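Local coordinates for 4-hydroxybutyrate coenzyme A transferase (Shewanella oneidensis, PDB 2OAS), which binds coenzyme A and probably transfers it between acyl-CoA thioesters and carboxylates such as acetate or 4-hydroxybutyrate, at residues P94-E99 against G331-I336; L404-I407 against F412-Q415; G238-V243 against Y272-D277; S119-D122 against M126-L129. One frame throughout, in Å; residues are numbered along the deposited sequence.

Interaction 1: P94-E99 against G331-I336; sequences PIFLSE and GQMDFI. With COA (coenzyme A), chain C.
Phe96 meets Met333, a selenomethionine in this crystal, at an oblique angle: ring atom CE1 of Phe96 lies 3.6 Å from the methyl CE of Met333. The SE atom of Met333 sits 4.8 Å from the centroid of the Phe96 ring and 60° off its normal, a Met-aromatic contact that suits a flexible, polarisable chain against a flat apolar ring. A bend at the last torsion (chi3 83°) swings the Met333 methyl to the ring. Leu97 is hydrogen-bonded through its backbone to Gly330, the residue before Gly331. Gly331 is the N-cap of its helix, and its lack of a side chain is consistent with the close approach of coenzyme A; Gly331 N donates to O5P of the ligand over 2.6 Å. Ser98 then supplies the polar bond: its OG donates to Asp334 OD1 at 2.9 Å. A water also donates to Asp334 OD1, from 2.6 Å, so two donors grip one buried oxygen. Asp334 OD2 and Glu99 OE2 both form salt bridges to Arg337 of the second subunit. The loop 94-99 runs between strand 91-92 and helix 100-105 and faces the first turn of helix 332-341, where Gln332 and Ile336 rest on strands 346-350 and 373-375.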
loop_
_atom_site.group_PDB
_atom_site.type_symbol
_atom_site.label_atom_id
_atom_site.label_comp_id
_atom_site.label_asym_id
_atom_site.label_seq_id
_atom_site.Cartn_x
_atom_site.Cartn_y
_atom_site.Cartn_z
ATOM N N PRO A 94 -10.575 -10.138 0.379
ATOM C CA PRO A 94 -9.318 -9.476 0.039
ATOM C C PRO A 94 -8.475 -9.165 1.288
ATOM O O PRO A 94 -8.971 -8.564 2.240
ATOM C CB PRO A 94 -9.788 -8.230 -0.706
ATOM C CG PRO A 94 -11.088 -7.904 -0.042
ATOM C CD PRO A 94 -11.730 -9.254 0.134
ATOM N N ILE A 95 -7.207 -9.573 1.277
ATOM C CA ILE A 95 -6.325 -9.337 2.427
ATOM C C ILE A 95 -4.864 -9.585 2.095
ATOM O O ILE A 95 -4.550 -10.549 1.401
ATOM C CB ILE A 95 -6.691 -10.254 3.603
ATOM C CG1 ILE A 95 -5.738 -10.014 4.774
ATOM C CG2 ILE A 95 -6.568 -11.693 3.191
ATOM C CD1 ILE A 95 -6.155 -10.718 6.022
ATOM N N PHE A 96 -3.967 -8.727 2.586
ATOM C CA PHE A 96 -2.537 -8.935 2.317
ATOM C C PHE A 96 -2.177 -10.276 2.922
ATOM O O PHE A 96 -2.688 -10.638 3.977
ATOM C CB PHE A 96 -1.664 -7.841 2.950
ATOM C CG PHE A 96 -2.001 -6.468 2.482
ATOM C CD1 PHE A 96 -1.956 -6.157 1.131
ATOM C CD2 PHE A 96 -2.470 -5.517 3.375
ATOM C CE1 PHE A 96 -2.387 -4.918 0.669
ATOM C CE2 PHE A 96 -2.903 -4.274 2.923
ATOM C CZ PHE A 96 -2.864 -3.975 1.566
ATOM N N LEU A 97 -1.307 -11.007 2.250
ATOM C CA LEU A 97 -0.913 -12.304 2.743
ATOM C C LEU A 97 -0.283 -12.194 4.122
ATOM O O LEU A 97 -0.597 -12.979 5.005
ATOM C CB LEU A 97 0.049 -12.973 1.760
ATOM C CG LEU A 97 -0.429 -14.399 1.461
ATOM C CD1 LEU A 97 -0.515 -14.592 -0.043
ATOM C CD2 LEU A 97 0.495 -15.419 2.100
ATOM N N SER A 98 0.585 -11.203 4.311
ATOM C CA SER A 98 1.240 -11.006 5.603
ATOM C C SER A 98 0.249 -10.665 6.715
ATOM O O SER A 98 0.577 -10.780 7.893
ATOM C CB SER A 98 2.288 -9.907 5.497
ATOM O OG SER A 98 1.712 -8.720 4.979
ATOM N N GLU A 99 -0.958 -10.246 6.349
ATOM C CA GLU A 99 -1.968 -9.887 7.346
ATOM C C GLU A 99 -2.784 -11.097 7.795
ATOM O O GLU A 99 -3.485 -11.037 8.801
ATOM C CB GLU A 99 -2.948 -8.843 6.798
ATOM C CG GLU A 99 -2.361 -7.515 6.351
ATOM C CD GLU A 99 -1.804 -6.683 7.489
ATOM O OE1 GLU A 99 -2.518 -6.479 8.494
ATOM O OE2 GLU A 99 -0.648 -6.217 7.368
ATOM N N GLY A 331 1.080 -10.742 -2.065
ATOM C CA GLY A 331 2.070 -9.907 -1.426
ATOM C C GLY A 331 2.968 -9.172 -2.390
ATOM O O GLY A 331 4.103 -8.866 -2.057
ATOM N N GLN A 332 2.473 -8.879 -3.581
ATOM C CA GLN A 332 3.289 -8.171 -4.556
ATOM C C GLN A 332 3.449 -6.710 -4.142
ATOM O O GLN A 332 4.471 -6.087 -4.418
ATOM C CB GLN A 332 2.646 -8.222 -5.944
ATOM C CG GLN A 332 1.390 -7.384 -6.051
ATOM C CD GLN A 332 0.954 -7.130 -7.482
ATOM O OE1 GLN A 332 0.032 -6.350 -7.729
ATOM N NE2 GLN A 332 1.607 -7.788 -8.428
HETATM N N MSE A 333 2.438 -6.168 -3.477
HETATM C CA MSE A 333 2.488 -4.773 -3.072
HETATM C C MSE A 333 3.547 -4.544 -2.002
HETATM O O MSE A 333 4.370 -3.641 -2.104
HETATM C CB MSE A 333 1.126 -4.340 -2.555
HETATM C CG MSE A 333 0.998 -2.846 -2.424
HETATM SE SE MSE A 333 -0.520 -2.377 -1.341
HETATM C CE MSE A 333 0.317 -2.585 0.377
ATOM N N ASP A 334 3.510 -5.370 -0.964
ATOM C CA ASP A 334 4.475 -5.276 0.124
ATOM C C ASP A 334 5.898 -5.375 -0.421
ATOM O O ASP A 334 6.788 -4.654 0.028
ATOM C CB ASP A 334 4.218 -6.384 1.138
ATOM C CG ASP A 334 3.036 -6.088 2.046
ATOM O OD1 ASP A 334 2.615 -7.005 2.775
ATOM O OD2 ASP A 334 2.532 -4.948 2.047
ATOM N N PHE A 335 6.109 -6.266 -1.390
ATOM C CA PHE A 335 7.429 -6.444 -1.994
ATOM C C PHE A 335 7.841 -5.272 -2.872
ATOM O O PHE A 335 9.026 -4.944 -2.982
ATOM C CB PHE A 335 7.475 -7.733 -2.820
ATOM C CG PHE A 335 7.812 -8.943 -2.016
ATOM C CD1 PHE A 335 9.081 -9.089 -1.463
ATOM C CD2 PHE A 335 6.866 -9.920 -1.784
ATOM C CE1 PHE A 335 9.397 -10.198 -0.680
ATOM C CE2 PHE A 335 7.171 -11.027 -1.002
ATOM C CZ PHE A 335 8.443 -11.165 -0.449
ATOM N N ILE A 336 6.853 -4.648 -3.503
ATOM C CA ILE A 336 7.100 -3.503 -4.367
ATOM C C ILE A 336 7.427 -2.268 -3.539
ATOM O O ILE A 336 8.245 -1.435 -3.954
ATOM C CB ILE A 336 5.880 -3.258 -5.286
ATOM C CG1 ILE A 336 5.823 -4.388 -6.322
ATOM C CG2 ILE A 336 5.968 -1.908 -5.975
ATOM C CD1 ILE A 336 4.679 -4.267 -7.307
HETATM N N1A COA C . -8.277 -9.023 -19.676
HETATM C C2A COA C . -9.019 -10.207 -20.105
HETATM N N3A COA C . -8.314 -11.483 -19.867
HETATM C C4A COA C . -6.969 -11.542 -19.269
HETATM C C5A COA C . -6.252 -10.369 -18.836
HETATM C C6A COA C . -6.933 -9.075 -19.073
HETATM N N6A COA C . -6.309 -7.860 -18.699
HETATM N N7A COA C . -5.020 -10.722 -18.309
HETATM C C8A COA C . -4.992 -12.125 -18.397
HETATM N N9A COA C . -6.172 -12.651 -18.972
HETATM C C1B COA C . -6.508 -14.035 -19.239
HETATM C C2B COA C . -5.546 -14.911 -20.100
HETATM O O2B COA C . -6.058 -15.205 -21.350
HETATM C C3B COA C . -5.225 -16.155 -19.272
HETATM O O3B COA C . -5.556 -17.368 -20.018
HETATM P P3B COA C . -5.345 -18.832 -19.452
HETATM O O7A COA C . -3.965 -19.136 -19.023
HETATM O O8A COA C . -6.247 -19.036 -18.279
HETATM O O9A COA C . -5.761 -19.778 -20.478
HETATM C C4B COA C . -5.953 -16.024 -17.988
HETATM O O4B COA C . -6.695 -14.793 -17.986
HETATM C C5B COA C . -4.750 -16.206 -16.968
HETATM O O5B COA C . -3.786 -15.147 -17.097
HETATM P P1A COA C . -2.148 -15.246 -16.841
HETATM O O1A COA C . -1.486 -16.239 -17.640
HETATM O O2A COA C . -1.462 -13.922 -17.095
HETATM O O3A COA C . -2.091 -15.596 -15.302
HETATM P P2A COA C . -0.767 -15.782 -14.506
HETATM O O4A COA C . -0.726 -17.131 -13.948
HETATM O O5A COA C . 0.397 -15.600 -15.353
HETATM O O6A COA C . -0.540 -14.761 -13.474
HETATM C CBP COA C . -1.208 -12.906 -11.892
HETATM C CCP COA C . -0.642 -13.342 -13.364
HETATM C CDP COA C . -2.635 -13.498 -12.167
HETATM C CEP COA C . -1.305 -11.324 -11.758
HETATM C CAP COA C . -0.460 -13.702 -10.611
HETATM O OAP COA C . 0.893 -13.162 -10.725
HETATM C C9P COA C . -1.003 -13.323 -9.229
HETATM O O9P COA C . -1.718 -14.131 -8.655
HETATM N N8P COA C . -0.626 -12.065 -8.693
HETATM C C7P COA C . -0.930 -11.399 -7.434
HETATM C C6P COA C . 0.284 -10.976 -6.527
HETATM C C5P COA C . 0.809 -12.022 -5.631
HETATM O O5P COA C . 1.126 -11.748 -4.469
HETATM N N4P COA C . 0.897 -13.336 -6.215
HETATM C C3P COA C . 1.333 -14.613 -5.669
HETATM C C2P COA C . 2.724 -14.627 -4.929
HETATM S S1P COA C . 2.634 -15.326 -3.256
HETATM O O HOH W 1 1.934 -9.280 1.812
#

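Interaction 2: L404-I407 against F412-Q415; sequences LINI and FREQ
Arg413 reaches across to the backbone of Ile405 and Asn406 with NH1 leading. Its chain does not run straight: bends at chi2 (64°) and chi3 (117°) fold the guanidinium back toward the carbonyl of Ile405, and the aliphatic part runs alongside that carbonyl on the way. NH1 of Arg413 then donates to Ile405 O at a modelled 2.5 Å, short enough for the exact length to be uncertain. The donor lies in the carbonyl plane, on a lone pair, while the oxygen sits at the edge of the guanidinium, 20° out of its plane. Two consecutive helices, 397-405 and 410-422, follow each other here across a short turn, and the bond ties the chain near the C-terminal end of the first to the start of the second. A long cationic chain suits such a place, because carbonyls near the C-terminal end of a helix often lack amide partners. An alanine in place of Arg413 would probably leave Ile405 O without this donor and the two helices without this tie. The side chain of Ile405, meanwhile, packs on Leu312 and Leu428, and those of Leu404 and Ile407 rest on strand 382-385. NH1 of Arg413 also comes within 2.9 Å of Asn406 O.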
loop_
_atom_site.group_PDB
_atom_site.type_symbol
_atom_site.label_atom_id
_atom_site.label_comp_id
_atom_site.label_asym_id
_atom_site.label_seq_id
_atom_site.Cartn_x
_atom_site.Cartn_y
_atom_site.Cartn_z
ATOM N N LEU A 404 3.872 4.142 -21.101
ATOM C CA LEU A 404 3.097 2.927 -21.149
ATOM C C LEU A 404 2.657 2.563 -22.563
ATOM O O LEU A 404 2.784 1.408 -22.973
ATOM C CB LEU A 404 1.881 3.038 -20.238
ATOM C CG LEU A 404 2.175 2.846 -18.756
ATOM C CD1 LEU A 404 0.899 2.955 -17.954
ATOM C CD2 LEU A 404 2.817 1.484 -18.551
ATOM N N ILE A 405 2.147 3.529 -23.318
ATOM C CA ILE A 405 1.717 3.219 -24.667
ATOM C C ILE A 405 2.908 2.802 -25.540
ATOM O O ILE A 405 2.722 2.191 -26.591
ATOM C CB ILE A 405 0.992 4.401 -25.342
ATOM C CG1 ILE A 405 1.960 5.533 -25.591
ATOM C CG2 ILE A 405 -0.118 4.919 -24.448
ATOM C CD1 ILE A 405 1.306 6.689 -26.281
ATOM N N ASN A 406 4.129 3.107 -25.109
ATOM C CA ASN A 406 5.301 2.721 -25.888
ATOM C C ASN A 406 5.671 1.251 -25.721
ATOM O O ASN A 406 6.438 0.720 -26.523
ATOM C CB ASN A 406 6.515 3.581 -25.542
ATOM C CG ASN A 406 6.408 4.990 -26.102
ATOM O OD1 ASN A 406 5.942 5.193 -27.230
ATOM N ND2 ASN A 406 6.852 5.976 -25.318
ATOM N N ILE A 407 5.148 0.599 -24.685
ATOM C CA ILE A 407 5.434 -0.820 -24.483
ATOM C C ILE A 407 4.161 -1.636 -24.703
ATOM O O ILE A 407 4.142 -2.856 -24.550
ATOM C CB ILE A 407 6.012 -1.121 -23.061
ATOM C CG1 ILE A 407 4.978 -0.782 -21.984
ATOM C CG2 ILE A 407 7.317 -0.351 -22.848
ATOM C CD1 ILE A 407 5.460 -1.058 -20.572
ATOM N N PHE A 412 -2.712 -1.499 -30.419
ATOM C CA PHE A 412 -3.568 -0.690 -29.559
ATOM C C PHE A 412 -3.015 0.710 -29.264
ATOM O O PHE A 412 -3.661 1.500 -28.572
ATOM C CB PHE A 412 -3.835 -1.392 -28.224
ATOM C CG PHE A 412 -4.371 -2.789 -28.360
ATOM C CD1 PHE A 412 -3.521 -3.890 -28.255
ATOM C CD2 PHE A 412 -5.727 -3.010 -28.558
ATOM C CE1 PHE A 412 -4.010 -5.190 -28.345
ATOM C CE2 PHE A 412 -6.236 -4.312 -28.653
ATOM C CZ PHE A 412 -5.370 -5.405 -28.542
ATOM N N ARG A 413 -1.821 1.012 -29.773
ATOM C CA ARG A 413 -1.197 2.309 -29.554
ATOM C C ARG A 413 -2.132 3.459 -29.899
ATOM O O ARG A 413 -2.322 4.374 -29.095
ATOM C CB ARG A 413 0.083 2.436 -30.386
ATOM C CG ARG A 413 1.383 2.260 -29.605
ATOM C CD ARG A 413 1.503 0.879 -29.050
ATOM N NE ARG A 413 2.635 0.124 -29.587
ATOM C CZ ARG A 413 3.906 0.304 -29.236
ATOM N NH1 ARG A 413 4.222 1.232 -28.347
ATOM N NH2 ARG A 413 4.857 -0.468 -29.747
ATOM N N GLU A 414 -2.700 3.407 -31.103
ATOM C CA GLU A 414 -3.624 4.423 -31.601
ATOM C C GLU A 414 -4.785 4.666 -30.625
ATOM O O GLU A 414 -5.039 5.807 -30.223
ATOM C CB GLU A 414 -4.153 4.005 -32.981
ATOM C CG GLU A 414 -5.560 4.515 -33.327
ATOM C CD GLU A 414 -6.403 3.465 -34.092
ATOM O OE1 GLU A 414 -6.199 3.306 -35.322
ATOM O OE2 GLU A 414 -7.263 2.797 -33.430
ATOM N N GLN A 415 -5.491 3.604 -30.241
ATOM C CA GLN A 415 -6.596 3.737 -29.291
ATOM C C GLN A 415 -6.111 4.334 -27.971
ATOM O O GLN A 415 -6.676 5.311 -27.478
ATOM C CB GLN A 415 -7.242 2.385 -28.990
ATOM C CG GLN A 415 -8.454 2.041 -29.830
ATOM C CD GLN A 415 -9.584 3.052 -29.690
ATOM O OE1 GLN A 415 -9.937 3.462 -28.583
ATOM N NE2 GLN A 415 -10.160 3.451 -30.820
#

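Interaction 3: G238-V243 against Y272-D277; sequences GILQLV and YDYVDD
Leu240 lays one methyl, CD1, over a face of the Tyr274 ring, and this joins helix 237-244 to helix 269-275 in an apolar helix-helix packing within the alpha/beta fold. The contact is a CH-pi interaction: CD1 of Leu240 is 3.7 Å from the centroid of the Tyr274 ring and 27° off the ring normal. It is displaced toward the rim, with CG of Tyr274 the nearest ring atom, 3.4 Å from CD1. Leu240 has CG anti to its own N (chi1 177°), and its second torsion (61°) then carries CD1 over the ring. Tyr274 takes the same first step, its CG likewise opposite the backbone N. The two side chains slide past each other in opposite directions. A branched aliphatic residue fits here because a single methyl can lie over the aromatic face, and a tyrosine fits because it is long enough for its hydroxyl end to reach a second partner. That partner is Val243, three residues after Leu240 and therefore on the same side of its helix. Tyr274 also touches Val281 of strand 281-283, and Leu240 packs against Lys270 and Leu271. No hydrogen bond crosses between the segments; at the far end of the ring the CG1 methyl of Val243 approaches the hydroxyl oxygen OH of Tyr274 to 3.4 Å.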
loop_
_atom_site.group_PDB
_atom_site.type_symbol
_atom_site.label_atom_id
_atom_site.label_comp_id
_atom_site.label_asym_id
_atom_site.label_seq_id
_atom_site.Cartn_x
_atom_site.Cartn_y
_atom_site.Cartn_z
ATOM N N GLY A 238 13.500 -22.621 -11.278
ATOM C CA GLY A 238 14.280 -21.555 -11.876
ATOM C C GLY A 238 15.419 -21.123 -10.976
ATOM O O GLY A 238 16.563 -20.967 -11.412
ATOM N N ILE A 239 15.113 -20.949 -9.703
ATOM C CA ILE A 239 16.128 -20.515 -8.758
ATOM C C ILE A 239 17.170 -21.594 -8.527
ATOM O O ILE A 239 18.372 -21.334 -8.551
ATOM C CB ILE A 239 15.489 -20.144 -7.432
ATOM C CG1 ILE A 239 14.354 -19.155 -7.687
ATOM C CG2 ILE A 239 16.526 -19.538 -6.514
ATOM C CD1 ILE A 239 14.802 -17.892 -8.379
ATOM N N LEU A 240 16.688 -22.809 -8.320
ATOM C CA LEU A 240 17.552 -23.950 -8.082
ATOM C C LEU A 240 18.704 -24.010 -9.095
ATOM O O LEU A 240 19.845 -24.291 -8.725
ATOM C CB LEU A 240 16.708 -25.232 -8.127
ATOM C CG LEU A 240 17.389 -26.590 -7.978
ATOM C CD1 LEU A 240 18.087 -26.695 -6.634
ATOM C CD2 LEU A 240 16.347 -27.675 -8.135
ATOM N N GLN A 241 18.415 -23.729 -10.360
ATOM C CA GLN A 241 19.435 -23.761 -11.409
ATOM C C GLN A 241 20.530 -22.714 -11.232
ATOM O O GLN A 241 21.691 -22.977 -11.519
ATOM C CB GLN A 241 18.785 -23.581 -12.780
ATOM C CG GLN A 241 17.889 -24.741 -13.195
ATOM C CD GLN A 241 17.416 -24.618 -14.636
ATOM O OE1 GLN A 241 16.551 -23.792 -14.956
ATOM N NE2 GLN A 241 18.002 -25.433 -15.523
ATOM N N LEU A 242 20.157 -21.523 -10.774
ATOM C CA LEU A 242 21.116 -20.444 -10.568
ATOM C C LEU A 242 21.945 -20.706 -9.318
ATOM O O LEU A 242 23.067 -20.216 -9.181
ATOM C CB LEU A 242 20.388 -19.098 -10.449
ATOM C CG LEU A 242 20.128 -18.321 -11.752
ATOM C CD1 LEU A 242 19.544 -19.230 -12.808
ATOM C CD2 LEU A 242 19.205 -17.144 -11.477
ATOM N N VAL A 243 21.389 -21.482 -8.403
ATOM C CA VAL A 243 22.103 -21.803 -7.191
ATOM C C VAL A 243 23.246 -22.746 -7.525
ATOM O O VAL A 243 24.381 -22.527 -7.099
ATOM C CB VAL A 243 21.171 -22.467 -6.154
ATOM C CG1 VAL A 243 21.969 -22.933 -4.944
ATOM C CG2 VAL A 243 20.093 -21.466 -5.738
ATOM N N TYR A 272 12.048 -30.223 -4.363
ATOM C CA TYR A 272 11.651 -30.690 -3.040
ATOM C C TYR A 272 12.789 -31.470 -2.402
ATOM O O TYR A 272 12.881 -31.613 -1.177
ATOM C CB TYR A 272 10.404 -31.574 -3.137
ATOM C CG TYR A 272 9.224 -30.905 -3.809
ATOM C CD1 TYR A 272 9.000 -29.537 -3.667
ATOM C CD2 TYR A 272 8.316 -31.645 -4.565
ATOM C CE1 TYR A 272 7.896 -28.922 -4.268
ATOM C CE2 TYR A 272 7.212 -31.044 -5.165
ATOM C CZ TYR A 272 7.008 -29.677 -5.017
ATOM O OH TYR A 272 5.942 -29.045 -5.614
ATOM N N ASP A 273 13.669 -31.964 -3.248
ATOM C CA ASP A 273 14.793 -32.746 -2.799
ATOM C C ASP A 273 15.887 -31.839 -2.285
ATOM O O ASP A 273 16.636 -32.180 -1.368
ATOM C CB ASP A 273 15.320 -33.536 -3.967
ATOM C CG ASP A 273 15.821 -34.853 -3.562
ATOM O OD1 ASP A 273 16.716 -34.896 -2.683
ATOM O OD2 ASP A 273 15.306 -35.844 -4.112
ATOM N N TYR A 274 15.965 -30.675 -2.905
ATOM C CA TYR A 274 16.960 -29.687 -2.556
ATOM C C TYR A 274 16.580 -29.001 -1.263
ATOM O O TYR A 274 17.427 -28.782 -0.405
ATOM C CB TYR A 274 17.086 -28.653 -3.686
ATOM C CG TYR A 274 17.933 -27.449 -3.342
ATOM C CD1 TYR A 274 19.293 -27.579 -3.067
ATOM C CD2 TYR A 274 17.366 -26.177 -3.263
ATOM C CE1 TYR A 274 20.069 -26.475 -2.712
ATOM C CE2 TYR A 274 18.133 -25.064 -2.909
ATOM C CZ TYR A 274 19.483 -25.224 -2.629
ATOM O OH TYR A 274 20.232 -24.140 -2.229
ATOM N N VAL A 275 15.310 -28.671 -1.102
ATOM C CA VAL A 275 14.899 -27.993 0.121
ATOM C C VAL A 275 14.815 -28.956 1.287
ATOM O O VAL A 275 14.912 -28.548 2.442
ATOM C CB VAL A 275 13.536 -27.273 -0.063
ATOM C CG1 VAL A 275 13.571 -26.449 -1.332
ATOM C CG2 VAL A 275 12.396 -28.265 -0.094
ATOM N N ASP A 276 14.661 -30.235 0.987
ATOM C CA ASP A 276 14.543 -31.236 2.044
ATOM C C ASP A 276 15.678 -31.239 3.067
ATOM O O ASP A 276 16.798 -31.615 2.762
ATOM C CB ASP A 276 14.387 -32.634 1.444
ATOM C CG ASP A 276 14.036 -33.669 2.491
ATOM O OD1 ASP A 276 13.488 -33.275 3.543
ATOM O OD2 ASP A 276 14.295 -34.869 2.262
ATOM N N ASP A 277 15.364 -30.798 4.279
ATOM C CA ASP A 277 16.329 -30.766 5.365
ATOM C C ASP A 277 17.600 -30.033 4.966
ATOM O O ASP A 277 18.689 -30.446 5.340
ATOM C CB ASP A 277 16.654 -32.212 5.781
ATOM C CG ASP A 277 17.270 -32.310 7.169
ATOM O OD1 ASP A 277 17.267 -31.301 7.909
ATOM O OD2 ASP A 277 17.750 -33.415 7.526
#

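Interaction 4: S119-D122 against M126-L129; sequences SPPD and MCSL
Asp122 and Met126, a selenomethionine in this crystal, hold each other by two bonds. Asp122 N donates to Met126 O at 3.0 Å, and Met126 N returns a bond of 2.8 Å to Asp122 OD1, which it meets from above the carboxylate plane, 55° out of it. The first torsion of Asp122 (chi1 55°) folds the carboxylate over toward that amide. The same OD1 weakly accepts His124 N, as in an Asx turn, and OD2 is salt-bridged to Arg156. The whole is a hairpin-like reversal: the chain leaves strand 113-118, turns, and comes back as strand 126-128. Pro120 and Pro121 have no N-H to give and suit an extended run without regular pairing; Pro121 offers its CA-H instead, CA standing 3.3 Å from Met126 O. An alanine at Asp122 would probably leave Met126 N without its acceptor and Arg156 without this carboxylate partner. Farther along, Ser119 N donates to Ser128 O at 3.1 Å, and Ser119 OG weakly accepts Ser128 N at 3.0 Å. Cys127 pairs its backbone with Ile163 of the neighbouring strand, its SG lying 3.7 Å from Pro121 CB. Ser128 OG is bonded to Gly130 N and Thr157 OG1.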
loop_
_atom_site.group_PDB
_atom_site.type_symbol
_atom_site.label_atom_id
_atom_site.label_comp_id
_atom_site.label_asym_id
_atom_site.label_seq_id
_atom_site.Cartn_x
_atom_site.Cartn_y
_atom_site.Cartn_z
ATOM N N SER A 119 5.780 -33.764 7.505
ATOM C CA SER A 119 6.749 -34.838 7.345
ATOM C C SER A 119 6.623 -35.680 8.598
ATOM O O SER A 119 6.159 -35.203 9.624
ATOM C CB SER A 119 8.159 -34.284 7.223
ATOM O OG SER A 119 8.413 -33.370 8.265
ATOM N N PRO A 120 7.006 -36.953 8.520
ATOM C CA PRO A 120 6.903 -37.806 9.698
ATOM C C PRO A 120 7.670 -37.251 10.890
ATOM O O PRO A 120 8.671 -36.557 10.741
ATOM C CB PRO A 120 7.458 -39.138 9.204
ATOM C CG PRO A 120 8.451 -38.721 8.177
ATOM C CD PRO A 120 7.700 -37.656 7.428
ATOM N N PRO A 121 7.188 -37.534 12.096
ATOM C CA PRO A 121 7.856 -37.053 13.305
ATOM C C PRO A 121 9.246 -37.652 13.459
ATOM O O PRO A 121 9.482 -38.790 13.052
ATOM C CB PRO A 121 6.914 -37.516 14.410
ATOM C CG PRO A 121 6.357 -38.802 13.840
ATOM C CD PRO A 121 6.015 -38.359 12.436
ATOM N N ASP A 122 10.162 -36.884 14.038
ATOM C CA ASP A 122 11.536 -37.363 14.273
ATOM C C ASP A 122 11.684 -37.911 15.676
ATOM O O ASP A 122 10.709 -37.989 16.429
ATOM C CB ASP A 122 12.553 -36.242 14.075
ATOM C CG ASP A 122 12.264 -35.023 14.934
ATOM O OD1 ASP A 122 11.678 -35.179 16.026
ATOM O OD2 ASP A 122 12.635 -33.905 14.520
HETATM N N MSE A 126 9.050 -34.250 16.332
HETATM C CA MSE A 126 8.839 -33.016 15.596
HETATM C C MSE A 126 8.552 -33.270 14.118
HETATM O O MSE A 126 9.223 -34.070 13.470
HETATM C CB MSE A 126 10.055 -32.094 15.735
HETATM C CG MSE A 126 10.251 -31.467 17.128
HETATM SE SE MSE A 126 9.020 -30.003 17.573
HETATM C CE MSE A 126 8.776 -29.256 15.822
ATOM N N CYS A 127 7.530 -32.585 13.608
ATOM C CA CYS A 127 7.118 -32.697 12.219
ATOM C C CYS A 127 7.343 -31.358 11.535
ATOM O O CYS A 127 7.595 -30.351 12.188
ATOM C CB CYS A 127 5.633 -33.051 12.100
ATOM S SG CYS A 127 5.153 -34.612 12.854
ATOM N N SER A 128 7.226 -31.350 10.216
ATOM C CA SER A 128 7.442 -30.134 9.469
ATOM C C SER A 128 6.276 -29.825 8.531
ATOM O O SER A 128 5.686 -30.726 7.933
ATOM C CB SER A 128 8.746 -30.257 8.665
ATOM O OG SER A 128 8.969 -29.108 7.868
ATOM N N LEU A 129 5.946 -28.544 8.422
ATOM C CA LEU A 129 4.892 -28.088 7.536
ATOM C C LEU A 129 5.406 -28.179 6.118
ATOM O O LEU A 129 4.687 -27.883 5.170
ATOM C CB LEU A 129 4.531 -26.647 7.849
ATOM C CG LEU A 129 3.896 -26.464 9.218
ATOM C CD1 LEU A 129 3.489 -25.013 9.406
ATOM C CD2 LEU A 129 2.695 -27.371 9.339
#

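In the fold
Only interaction 1 touches coenzyme A, and it brings a loop of the N-terminal family region against a helix of the C-terminal one; the side chain of Asp334 is about 8 Å from that of Glu233, which is known to bind CoA covalently in this protein. Interactions 3 and 4 both lie within the chain loop that interaction 1 closes and are neighbours, their centres about 20 Å apart and nearest atoms about 7 Å. Arg156 connects them, bonded through its side chain to Asp122 and through its backbone N to Asp276. Interaction 2 lies on the far side of the chain's centre from interaction 4, about 53 Å between centres; the side chain of Ile407 there is about 14 Å from the bound coenzyme A.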